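Long-range contacts in beta-glucuronidase (Dictyoglomus thermophilum, PDB 6XXW), which probably hydrolyses beta-D-glucuronides, as a member of glycosyl hydrolase family 2 built around a TIM-barrel domain: residues I409-A414 and R437-R442; H390-M395 and R429-E434; P443-E448 and V463-R468; I357-E362 and H405-M410. All coordinates share one frame; numbering follows the deposited sequence. Where two conformers were deposited one is given.

Contact 1: residues I409-A414 and R437-R442; sequences IMWSVA and RLDPTR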
# COMPACT_ATOMS: atom_id res chain seq x y z
N ILE A 409 -17.29 24.05 -24.74
CA ILE A 409 -16.66 25.13 -25.50
C ILE A 409 -15.90 24.63 -26.71
O ILE A 409 -15.28 25.43 -27.39
CB ILE A 409 -15.75 26.00 -24.61
CG1 ILE A 409 -14.91 25.14 -23.66
CG2 ILE A 409 -16.59 27.02 -23.83
CD1 ILE A 409 -13.88 24.28 -24.31
N MET A 410 -15.93 23.33 -26.99
CA MET A 410 -15.19 22.75 -28.11
C MET A 410 -15.64 21.32 -28.29
O MET A 410 -15.92 20.62 -27.30
CB MET A 410 -13.66 22.79 -27.88
CG MET A 410 -12.84 22.25 -29.05
SD MET A 410 -11.23 23.02 -29.29
CE MET A 410 -10.38 22.63 -27.73
N TRP A 411 -15.69 20.87 -29.54
CA TRP A 411 -15.97 19.47 -29.86
C TRP A 411 -14.68 18.77 -30.28
O TRP A 411 -13.92 19.31 -31.10
CB TRP A 411 -17.00 19.35 -30.99
CG TRP A 411 -18.29 20.10 -30.78
CD1 TRP A 411 -18.72 21.19 -31.48
CD2 TRP A 411 -19.34 19.78 -29.85
NE1 TRP A 411 -19.96 21.59 -31.02
CE2 TRP A 411 -20.36 20.74 -30.03
CE3 TRP A 411 -19.51 18.79 -28.87
CZ2 TRP A 411 -21.53 20.75 -29.25
CZ3 TRP A 411 -20.70 18.79 -28.10
CH2 TRP A 411 -21.68 19.77 -28.30
N SER A 412 -14.46 17.56 -29.77
CA SER A 412 -13.36 16.71 -30.21
C SER A 412 -13.93 15.56 -31.02
O SER A 412 -14.81 14.84 -30.55
CB SER A 412 -12.55 16.17 -29.03
OG SER A 412 -11.57 15.25 -29.51
N VAL A 413 -13.47 15.41 -32.26
CA VAL A 413 -14.07 14.40 -33.12
C VAL A 413 -13.47 13.00 -32.94
O VAL A 413 -14.11 12.01 -33.34
CB VAL A 413 -14.01 14.79 -34.62
CG1 VAL A 413 -14.78 16.10 -34.87
CG2 VAL A 413 -12.59 14.89 -35.11
N ALA A 414 -12.30 12.88 -32.32
CA ALA A 414 -11.66 11.58 -32.14
C ALA A 414 -10.48 11.70 -31.19
O ALA A 414 -9.99 12.80 -30.91
CB ALA A 414 -11.19 10.98 -33.48
N ARG A 437 -21.06 22.19 -39.67
CA ARG A 437 -22.37 22.53 -40.21
C ARG A 437 -23.44 22.46 -39.12
O ARG A 437 -24.34 23.30 -39.07
CB ARG A 437 -22.73 21.57 -41.35
CG ARG A 437 -24.06 21.88 -42.01
CD ARG A 437 -24.50 20.74 -42.91
NE ARG A 437 -25.03 19.62 -42.13
CZ ARG A 437 -26.28 19.54 -41.72
NH1 ARG A 437 -27.13 20.51 -42.02
NH2 ARG A 437 -26.70 18.48 -41.02
N LEU A 438 -23.33 21.46 -38.24
CA LEU A 438 -24.30 21.30 -37.16
C LEU A 438 -24.15 22.37 -36.09
O LEU A 438 -25.15 22.78 -35.49
CB LEU A 438 -24.15 19.92 -36.53
CG LEU A 438 -24.53 18.71 -37.39
CD1 LEU A 438 -23.87 17.46 -36.83
CD2 LEU A 438 -26.04 18.57 -37.50
N ASP A 439 -22.92 22.82 -35.82
CA ASP A 439 -22.70 23.81 -34.77
C ASP A 439 -21.56 24.75 -35.15
O ASP A 439 -20.40 24.54 -34.78
CB ASP A 439 -22.41 23.15 -33.42
CG ASP A 439 -22.22 24.18 -32.31
OD1 ASP A 439 -22.61 25.35 -32.52
OD2 ASP A 439 -21.68 23.81 -31.23
N PRO A 440 -21.86 25.84 -35.87
CA PRO A 440 -20.81 26.82 -36.18
C PRO A 440 -20.39 27.68 -35.01
O PRO A 440 -19.54 28.55 -35.21
CB PRO A 440 -21.45 27.68 -37.28
CG PRO A 440 -22.91 27.56 -37.05
CD PRO A 440 -23.15 26.18 -36.52
N THR A 441 -20.92 27.47 -33.80
CA THR A 441 -20.65 28.38 -32.69
C THR A 441 -19.51 27.92 -31.78
O THR A 441 -19.16 28.65 -30.85
CB THR A 441 -21.91 28.60 -31.84
OG1 THR A 441 -22.17 27.45 -31.02
CG2 THR A 441 -23.14 28.91 -32.70
N ARG A 442 -18.93 26.75 -32.01
CA ARG A 442 -17.84 26.25 -31.17
C ARG A 442 -16.71 25.72 -32.03
O ARG A 442 -16.95 25.07 -33.06
CB ARG A 442 -18.31 25.13 -30.22
CG ARG A 442 -19.43 25.52 -29.26
CD ARG A 442 -19.93 24.29 -28.54
NE ARG A 442 -20.78 24.64 -27.40
CZ ARG A 442 -22.08 24.84 -27.49
NH1 ARG A 442 -22.68 24.74 -28.68
NH2 ARG A 442 -22.78 25.15 -26.39

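Contact 2: residues H390-M395 and R429-E434; sequences HHLEIM and RRVIEE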
# COMPACT_ATOMS: atom_id res chain seq x y z
N HIS A 390 -22.23 6.02 -38.86
CA HIS A 390 -22.51 6.05 -37.43
C HIS A 390 -21.88 7.26 -36.76
O HIS A 390 -22.52 7.93 -35.94
CB HIS A 390 -22.01 4.76 -36.77
CG HIS A 390 -22.23 4.71 -35.28
ND1 HIS A 390 -23.49 4.70 -34.72
CD2 HIS A 390 -21.35 4.64 -34.25
CE1 HIS A 390 -23.38 4.64 -33.40
NE2 HIS A 390 -22.09 4.61 -33.09
N HIS A 391 -20.63 7.56 -37.11
CA HIS A 391 -19.95 8.72 -36.54
C HIS A 391 -20.72 10.01 -36.82
O HIS A 391 -20.89 10.86 -35.93
CB HIS A 391 -18.53 8.79 -37.11
CG HIS A 391 -17.56 9.58 -36.29
ND1 HIS A 391 -16.19 9.38 -36.38
CD2 HIS A 391 -17.73 10.58 -35.40
CE1 HIS A 391 -15.57 10.23 -35.57
NE2 HIS A 391 -16.48 10.95 -34.95
N LEU A 392 -21.21 10.17 -38.06
CA LEU A 392 -21.97 11.37 -38.40
C LEU A 392 -23.28 11.44 -37.63
O LEU A 392 -23.69 12.52 -37.18
CB LEU A 392 -22.25 11.41 -39.91
CG LEU A 392 -21.02 11.49 -40.81
CD1 LEU A 392 -21.39 11.19 -42.28
CD2 LEU A 392 -20.30 12.84 -40.68
N GLU A 393 -23.97 10.30 -37.48
CA GLU A 393 -25.18 10.30 -36.66
C GLU A 393 -24.86 10.64 -35.21
O GLU A 393 -25.64 11.33 -34.53
CB GLU A 393 -25.90 8.96 -36.78
CG GLU A 393 -26.31 8.63 -38.22
CD GLU A 393 -27.18 7.39 -38.35
OE1 GLU A 393 -26.64 6.27 -38.21
OE2 GLU A 393 -28.39 7.53 -38.61
N ILE A 394 -23.72 10.16 -34.71
CA ILE A 394 -23.31 10.46 -33.34
C ILE A 394 -23.12 11.96 -33.15
O ILE A 394 -23.60 12.54 -32.16
CB ILE A 394 -22.02 9.69 -32.98
CG1 ILE A 394 -22.32 8.21 -32.76
CG2 ILE A 394 -21.33 10.33 -31.76
CD1 ILE A 394 -23.45 7.95 -31.80
N MET A 395 -22.41 12.61 -34.07
CA MET A 395 -22.22 14.06 -33.96
C MET A 395 -23.56 14.79 -33.95
O MET A 395 -23.73 15.77 -33.22
CB MET A 395 -21.34 14.59 -35.10
CG MET A 395 -19.96 13.95 -35.25
SD MET A 395 -19.04 13.87 -33.68
CE MET A 395 -18.98 15.59 -33.20
N ARG A 429 -12.30 14.53 -42.88
CA ARG A 429 -12.85 15.68 -43.58
C ARG A 429 -14.37 15.69 -43.51
O ARG A 429 -14.98 16.73 -43.24
CB ARG A 429 -12.38 15.69 -45.04
CG ARG A 429 -11.01 16.34 -45.24
CD ARG A 429 -10.44 16.01 -46.62
NE ARG A 429 -11.31 16.49 -47.68
CZ ARG A 429 -11.04 17.54 -48.46
NH1 ARG A 429 -9.91 18.22 -48.30
NH2 ARG A 429 -11.91 17.92 -49.39
N ARG A 430 -15.00 14.54 -43.74
CA ARG A 430 -16.46 14.49 -43.70
C ARG A 430 -17.00 14.68 -42.29
O ARG A 430 -18.01 15.35 -42.09
CB ARG A 430 -16.95 13.16 -44.28
CG ARG A 430 -16.56 12.93 -45.74
CD ARG A 430 -17.62 12.11 -46.47
NE ARG A 430 -18.96 12.33 -45.94
CZ ARG A 430 -19.72 13.40 -46.20
NH1 ARG A 430 -19.27 14.35 -47.01
NH2 ARG A 430 -20.93 13.51 -45.66
N VAL A 431 -16.35 14.06 -41.30
CA VAL A 431 -16.78 14.23 -39.91
C VAL A 431 -16.67 15.69 -39.51
O VAL A 431 -17.61 16.28 -38.94
CB VAL A 431 -15.96 13.33 -38.97
CG1 VAL A 431 -16.26 13.68 -37.52
CG2 VAL A 431 -16.25 11.87 -39.23
N ILE A 432 -15.52 16.29 -39.80
CA ILE A 432 -15.29 17.68 -39.39
C ILE A 432 -16.26 18.61 -40.11
O ILE A 432 -16.82 19.54 -39.51
CB ILE A 432 -13.83 18.05 -39.66
CG1 ILE A 432 -12.92 17.26 -38.70
CG2 ILE A 432 -13.63 19.57 -39.54
CD1 ILE A 432 -11.42 17.30 -39.04
N GLU A 433 -16.48 18.39 -41.40
CA GLU A 433 -17.38 19.24 -42.16
C GLU A 433 -18.80 19.18 -41.59
O GLU A 433 -19.48 20.21 -41.49
CB GLU A 433 -17.39 18.84 -43.63
CG GLU A 433 -18.21 19.75 -44.51
CD GLU A 433 -17.95 19.50 -45.99
OE1 GLU A 433 -16.76 19.48 -46.38
OE2 GLU A 433 -18.92 19.32 -46.75
N GLU A 434 -19.25 17.98 -41.22
CA GLU A 434 -20.61 17.84 -40.69
C GLU A 434 -20.73 18.48 -39.31
O GLU A 434 -21.74 19.11 -38.98
CB GLU A 434 -20.99 16.36 -40.67
CG GLU A 434 -22.35 16.07 -40.05
CD GLU A 434 -23.50 16.49 -40.95
OE1 GLU A 434 -23.26 17.03 -42.06
OE2 GLU A 434 -24.66 16.28 -40.53

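Contact 3: residues P443-E448 and V463-R468; sequences PITIVE and VICVNR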
# COMPACT_ATOMS: atom_id res chain seq x y z
N PRO A 443 -15.46 25.93 -31.62
CA PRO A 443 -14.33 25.36 -32.36
C PRO A 443 -14.33 23.84 -32.30
O PRO A 443 -15.01 23.21 -31.48
CB PRO A 443 -13.10 25.94 -31.65
CG PRO A 443 -13.58 26.28 -30.29
CD PRO A 443 -15.01 26.71 -30.46
N ILE A 444 -13.54 23.26 -33.20
CA ILE A 444 -13.42 21.82 -33.36
C ILE A 444 -11.96 21.42 -33.24
O ILE A 444 -11.08 22.12 -33.73
CB ILE A 444 -13.98 21.37 -34.73
CG1 ILE A 444 -15.47 21.73 -34.82
CG2 ILE A 444 -13.73 19.88 -34.96
CD1 ILE A 444 -16.00 21.62 -36.22
N THR A 445 -11.70 20.28 -32.58
CA THR A 445 -10.35 19.72 -32.50
C THR A 445 -10.41 18.22 -32.79
O THR A 445 -11.48 17.63 -32.98
CB THR A 445 -9.71 19.97 -31.12
OG1 THR A 445 -8.32 19.57 -31.13
CG2 THR A 445 -10.42 19.20 -30.05
N ILE A 446 -9.23 17.62 -32.85
CA ILE A 446 -9.05 16.17 -32.84
C ILE A 446 -7.80 15.90 -32.02
O ILE A 446 -6.82 16.64 -32.11
CB ILE A 446 -8.93 15.56 -34.26
CG1 ILE A 446 -8.82 14.03 -34.16
CG2 ILE A 446 -7.69 16.12 -35.02
CD1 ILE A 446 -9.03 13.32 -35.50
N VAL A 447 -7.84 14.86 -31.19
CA VAL A 447 -6.75 14.61 -30.25
C VAL A 447 -5.80 13.59 -30.86
O VAL A 447 -6.22 12.48 -31.22
CB VAL A 447 -7.27 14.17 -28.87
CG1 VAL A 447 -6.09 13.87 -27.93
CG2 VAL A 447 -8.16 15.26 -28.25
N GLU A 448 -4.54 13.98 -31.01
CA GLU A 448 -3.57 13.27 -31.84
C GLU A 448 -2.48 12.64 -30.98
O GLU A 448 -2.00 13.27 -30.03
CB GLU A 448 -2.89 14.22 -32.83
CG GLU A 448 -3.82 14.84 -33.85
CD GLU A 448 -3.87 14.05 -35.16
OE1 GLU A 448 -3.65 12.82 -35.13
OE2 GLU A 448 -4.13 14.68 -36.22
N VAL A 463 -8.07 23.89 -33.35
CA VAL A 463 -7.09 23.84 -32.27
C VAL A 463 -6.44 22.47 -32.31
O VAL A 463 -7.12 21.47 -32.52
CB VAL A 463 -7.75 24.09 -30.89
CG1 VAL A 463 -6.74 23.91 -29.74
CG2 VAL A 463 -8.37 25.47 -30.84
N ILE A 464 -5.11 22.43 -32.12
CA ILE A 464 -4.37 21.18 -32.11
C ILE A 464 -4.32 20.64 -30.68
O ILE A 464 -3.94 21.36 -29.75
CB ILE A 464 -2.94 21.38 -32.66
CG1 ILE A 464 -2.99 21.96 -34.08
CG2 ILE A 464 -2.15 20.06 -32.59
CD1 ILE A 464 -2.98 20.94 -35.18
N CYS A 465 -4.66 19.37 -30.52
CA CYS A 465 -4.53 18.67 -29.25
C CYS A 465 -3.57 17.50 -29.45
O CYS A 465 -3.84 16.60 -30.26
CB CYS A 465 -5.89 18.18 -28.75
SG CYS A 465 -7.01 19.46 -28.12
N VAL A 466 -2.44 17.50 -28.74
CA VAL A 466 -1.43 16.47 -28.90
C VAL A 466 -1.19 15.77 -27.57
O VAL A 466 -1.05 16.43 -26.53
CB VAL A 466 -0.11 17.03 -29.48
CG1 VAL A 466 0.51 18.06 -28.56
CG2 VAL A 466 0.86 15.90 -29.76
N ASN A 467 -1.17 14.44 -27.61
CA ASN A 467 -0.85 13.59 -26.48
C ASN A 467 0.62 13.21 -26.57
O ASN A 467 1.06 12.68 -27.60
CB ASN A 467 -1.69 12.31 -26.50
CG ASN A 467 -3.19 12.58 -26.37
OD1 ASN A 467 -3.62 13.70 -26.12
ND2 ASN A 467 -4.00 11.52 -26.53
N ARG A 468 1.39 13.44 -25.50
CA ARG A 468 2.82 13.10 -25.54
C ARG A 468 3.24 12.46 -24.21
O ARG A 468 2.85 12.93 -23.14
CB ARG A 468 3.68 14.34 -25.83
CG ARG A 468 3.62 14.81 -27.31
CD ARG A 468 4.12 13.70 -28.23
NE ARG A 468 4.07 14.04 -29.66
CZ ARG A 468 3.26 13.46 -30.54
NH1 ARG A 468 2.40 12.53 -30.14
NH2 ARG A 468 3.31 13.80 -31.83
O HOH W 1 -5.20 18.29 -33.41

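Contact 4: residues I357-E362 and H405-M410; sequences IAVIEE and HPSVIM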
# COMPACT_ATOMS: atom_id res chain seq x y z
N ILE A 357 -16.71 25.23 -15.28
CA ILE A 357 -15.63 24.41 -15.80
C ILE A 357 -15.84 24.28 -17.30
O ILE A 357 -16.92 23.90 -17.75
CB ILE A 357 -15.60 23.02 -15.12
CG1 ILE A 357 -15.39 23.16 -13.60
CG2 ILE A 357 -14.55 22.11 -15.80
CD1 ILE A 357 -13.98 23.61 -13.19
N ALA A 358 -14.81 24.62 -18.07
CA ALA A 358 -14.90 24.54 -19.52
C ALA A 358 -14.69 23.10 -19.95
O ALA A 358 -13.77 22.43 -19.48
CB ALA A 358 -13.86 25.46 -20.17
N VAL A 359 -15.54 22.62 -20.86
CA VAL A 359 -15.56 21.22 -21.25
C VAL A 359 -15.25 21.11 -22.75
O VAL A 359 -15.90 21.77 -23.57
CB VAL A 359 -16.91 20.57 -20.92
CG1 VAL A 359 -16.96 19.16 -21.45
CG2 VAL A 359 -17.14 20.58 -19.41
N ILE A 360 -14.28 20.28 -23.09
CA ILE A 360 -14.10 19.79 -24.45
C ILE A 360 -14.84 18.47 -24.52
O ILE A 360 -14.41 17.49 -23.91
CB ILE A 360 -12.62 19.60 -24.81
CG1 ILE A 360 -11.83 20.91 -24.62
CG2 ILE A 360 -12.48 19.11 -26.25
CD1 ILE A 360 -10.31 20.72 -24.61
N GLU A 361 -15.96 18.41 -25.24
CA GLU A 361 -16.71 17.16 -25.27
C GLU A 361 -16.38 16.38 -26.53
O GLU A 361 -16.33 16.93 -27.63
CB GLU A 361 -18.22 17.40 -25.18
CG GLU A 361 -18.96 16.08 -25.08
CD GLU A 361 -20.32 16.23 -24.46
OE1 GLU A 361 -20.99 17.24 -24.77
OE2 GLU A 361 -20.71 15.34 -23.67
N GLU A 362 -16.13 15.08 -26.35
CA GLU A 362 -15.50 14.24 -27.35
C GLU A 362 -16.43 13.11 -27.78
O GLU A 362 -17.08 12.47 -26.94
CB GLU A 362 -14.19 13.67 -26.79
CG GLU A 362 -13.40 12.83 -27.75
CD GLU A 362 -11.99 12.64 -27.26
OE1 GLU A 362 -11.20 13.61 -27.36
OE2 GLU A 362 -11.70 11.54 -26.74
N HIS A 405 -25.50 23.99 -23.54
CA HIS A 405 -24.70 24.08 -22.32
C HIS A 405 -23.59 25.11 -22.51
O HIS A 405 -22.78 24.98 -23.43
CB HIS A 405 -24.09 22.72 -21.97
CG HIS A 405 -25.06 21.75 -21.38
ND1 HIS A 405 -25.55 21.88 -20.10
CD2 HIS A 405 -25.64 20.64 -21.90
CE1 HIS A 405 -26.39 20.89 -19.85
NE2 HIS A 405 -26.46 20.13 -20.93
N PRO A 406 -23.51 26.13 -21.66
CA PRO A 406 -22.37 27.06 -21.76
C PRO A 406 -21.02 26.40 -21.50
O PRO A 406 -20.00 26.84 -22.05
CB PRO A 406 -22.70 28.14 -20.70
CG PRO A 406 -23.57 27.43 -19.70
CD PRO A 406 -24.38 26.42 -20.50
N SER A 407 -21.00 25.33 -20.72
CA SER A 407 -19.73 24.70 -20.33
C SER A 407 -19.04 24.03 -21.51
O SER A 407 -17.80 23.96 -21.53
CB SER A 407 -19.97 23.69 -19.20
OG SER A 407 -20.79 22.61 -19.63
N VAL A 408 -19.79 23.50 -22.48
CA VAL A 408 -19.15 22.92 -23.66
C VAL A 408 -18.61 24.04 -24.53
O VAL A 408 -19.37 24.88 -25.04
CB VAL A 408 -20.12 22.04 -24.46
CG1 VAL A 408 -19.40 21.48 -25.71
CG2 VAL A 408 -20.70 20.91 -23.62
N ILE A 409 -17.29 24.05 -24.74
CA ILE A 409 -16.66 25.13 -25.50
C ILE A 409 -15.90 24.63 -26.71
O ILE A 409 -15.28 25.43 -27.39
CB ILE A 409 -15.75 26.00 -24.61
CG1 ILE A 409 -14.91 25.14 -23.66
CG2 ILE A 409 -16.59 27.02 -23.83
CD1 ILE A 409 -13.88 24.28 -24.31
N MET A 410 -15.93 23.33 -26.99
CA MET A 410 -15.19 22.75 -28.11
C MET A 410 -15.64 21.32 -28.29
O MET A 410 -15.92 20.62 -27.30
CB MET A 410 -13.66 22.79 -27.88
CG MET A 410 -12.84 22.25 -29.05
SD MET A 410 -11.23 23.02 -29.29
CE MET A 410 -10.38 22.63 -27.73

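Contact 1: residues I409-A414 and R437-R442
Trp411 meets Asp439 through a single hydrogen bond from its indole N-H: NE1 gives its hydrogen to OD2 over 2.8 Å, at an N-H...O angle of 155°. The carboxylate sits at the ring's edge, close to the indole plane, and the two planes stand 74° apart. The indole reaches OD2 on its anti side, while Arg442 NH1 comes to Asp439 OD2 on its syn side, tilted well out of the carboxylate plane, over 2.9 Å in a salt bridge. Two donors therefore grip one buried oxygen. The arginine's aliphatic stem fills in beside the indole, with Arg442 CD 3.7 Å from Trp411 NE1.

The setting is a beta-alpha-beta unit of the TIM barrel, in which strand 408-415 runs into helix 422-438 and then into strand 444-448. Asp439 is the first residue to leave helical geometry, so the bond ties the helix's exit turn back to the strand before it. CG lies opposite the backbone N (chi1 -178°), which carries the carboxylate across to the strand.

A second shell fixes that carboxylate. Asp439 OD1 accepts from Thr441 N, above the carboxylate plane, at 3.0 Å (an Asx turn), and from Thr441 OG1 on its syn lone pair at 2.6 Å, within the type I turn Asp439-Arg442. The arginine is steadied further out: its NE binds Val408 O, and its NH2 binds the carbonyl oxygens of Lys403 and His405.

Contact 2: residues H390-M395 and R429-E434
His391 swings its ring toward helix 422-438 with CG opposite the backbone N (chi1 -159°), and Val431 answers with CG1 in the same relation to its own nitrogen (chi1 171°), so that both of its methyls face the imidazole. Two consecutive helices of the TIM barrel, 385-402 and 422-438, meet here in the nearly parallel packing expected of neighbours in its outer layer. Over these short segments the axes come within 9.8 Å and their directions differ by 18°.

The central interaction is a CH-pi contact. Val431 CG2 lies over one face of the ring, 3.9 Å from the centroid of His391 and offset toward the rim, while CG1 covers the same face near NE2, at 3.8 Å. The ring's rotation is held by a hydrogen bond between ND1 and Tyr427 OH, with a weak one joining NE2 to Val413 O. With the imidazole cut back to an alanine, Tyr427 OH is likely to lose its ring partner and a gap to open in front of the Val431 methyls. Farther along the helix, Met395 CG extends the apolar surface to Val431 CG1, 4.3 Å away.

Leu392, itself buried, carries the other half of the interface, bordered by the exposed Arg430. The carboxylate of Glu434 is engaged elsewhere, its OE2 in salt bridges with Arg396 and Arg437, and only the stem of that residue meets the leucine. Leu392 CD2 sits 3.6 Å from Glu434 CB and 3.7 Å from Arg430 O, and its other methyl, CD1, touches the edge of the Arg430 guanidinium at NH2.

Contact 3: residues P443-E448 and V463-R468
Segments 443-448 and 463-468 run side by side as parallel strands; the axes of 444-448 and 463-467 approach to 4.6 Å and lie 20° from one another. Regular pairing is confined to the C-terminal half. There Glu448 N donates to Cys465 O over 2.8 Å, and Glu448 O receives Asn467 N over 2.8 Å, the latter nearly straight at 172°. Just before this, the strands stand apart and a water spans them, donating to Ile446 O at 2.7 Å and accepting from Cys465 N at 3.1 Å.

At the looser end a side chain supplies the link. Thr445 OG1, placed opposite its own backbone N (chi1 -172°), donates to Val463 O over 2.6 Å, reaching it from above the carbonyl plane. A valine in its place would probably leave Val463 O without this donor and weaken the hold between the strands where the backbone pairing is poor. Cys465 shares that face of the sheet and puts CB against Val447 CG2, 3.7 Å away. Val447 CG1 presses on the amide of Asn467, 3.1 Å from OD1, the two side chains crossing at about a right angle.

The polar ends have their partners elsewhere: Glu448 binds Thr419, Thr455 and Ser458, and Asn467 binds Ser504 through OD1 and Glu416 through ND2. These are neighbouring strands of the TIM barrel, approaching its C-terminal rim, where enzymes of this fold carry their active sites. Threonine and water thus stand in for main-chain bonds at one end, and at the other direct pairing sets Asn467 beside a polar network.

Contact 4: residues I357-E362 and H405-M410
Both peptide groups flanking Val359 are held by backbone hydrogen bonds to the loop and strand 405-410. Its N donates to Ser407 O over 2.7 Å, and its O accepts from Ile409 N over 2.9 Å, in the carbonyl plane and almost straight (171°). The next bond, from Glu361 N to Met410 O at 3.0 Å, skips one residue relative to regular parallel pairing, and Ile409, with psi near 3°, is where the chain departs from an extended course. Weaker CA-H...O contacts supplement these bonds, as where Val408 CA approaches Val359 O to 3.4 Å.

Apolar contacts gather around the same irregular residue. Ile409 holds CG1 between its backbone N and carbonyl carbon (chi1 43°), which brings CG1 within 3.7 Å of Ala358 CB and turns CD1 toward Ile360 CG1. Beyond it, Ile360 and Met410 lie alongside and point the same way, with CD1 of the former 3.7 Å from CE of the latter.

Polar side chains play a peripheral part across the interface. Glu361 OE1 rests 3.9 Å from Val408 CG2, while OE2 makes a salt bridge with Arg401. Ser407 sends OG to Asp353, and its CB covers Ile357 O, a buried carbonyl oxygen that has no polar partner in the model.

In the TIM barrel these are consecutive parallel strands, joined through helix 385-402. Strand 336-338 continues the sheet beyond strand 358-362, and helix 346-355 packs on Val359 and Ser407 from the outer layer.

Overall arrangement
All four contacts are largely buried and belong to one TIM barrel, yet each draws on chemistry suited to its layer. Contacts 3 and 4 join strands of the barrel wall: backbone bonds dominate both, but contact 3 relies also on a water and a threonine hydroxyl, whereas contact 4 adds more extensive aliphatic packing. Contact 2 lies between helices outside that wall, has no hydrogen bond across it, and is the only one with an exposed residue among those that touch. Contact 1 mediates between the layers through a buried charge network. It shares strand 408-415 with contact 4 and helix 422-438 with contact 2, while strand 408-415 also pairs directly with strand 444-448 of contact 3.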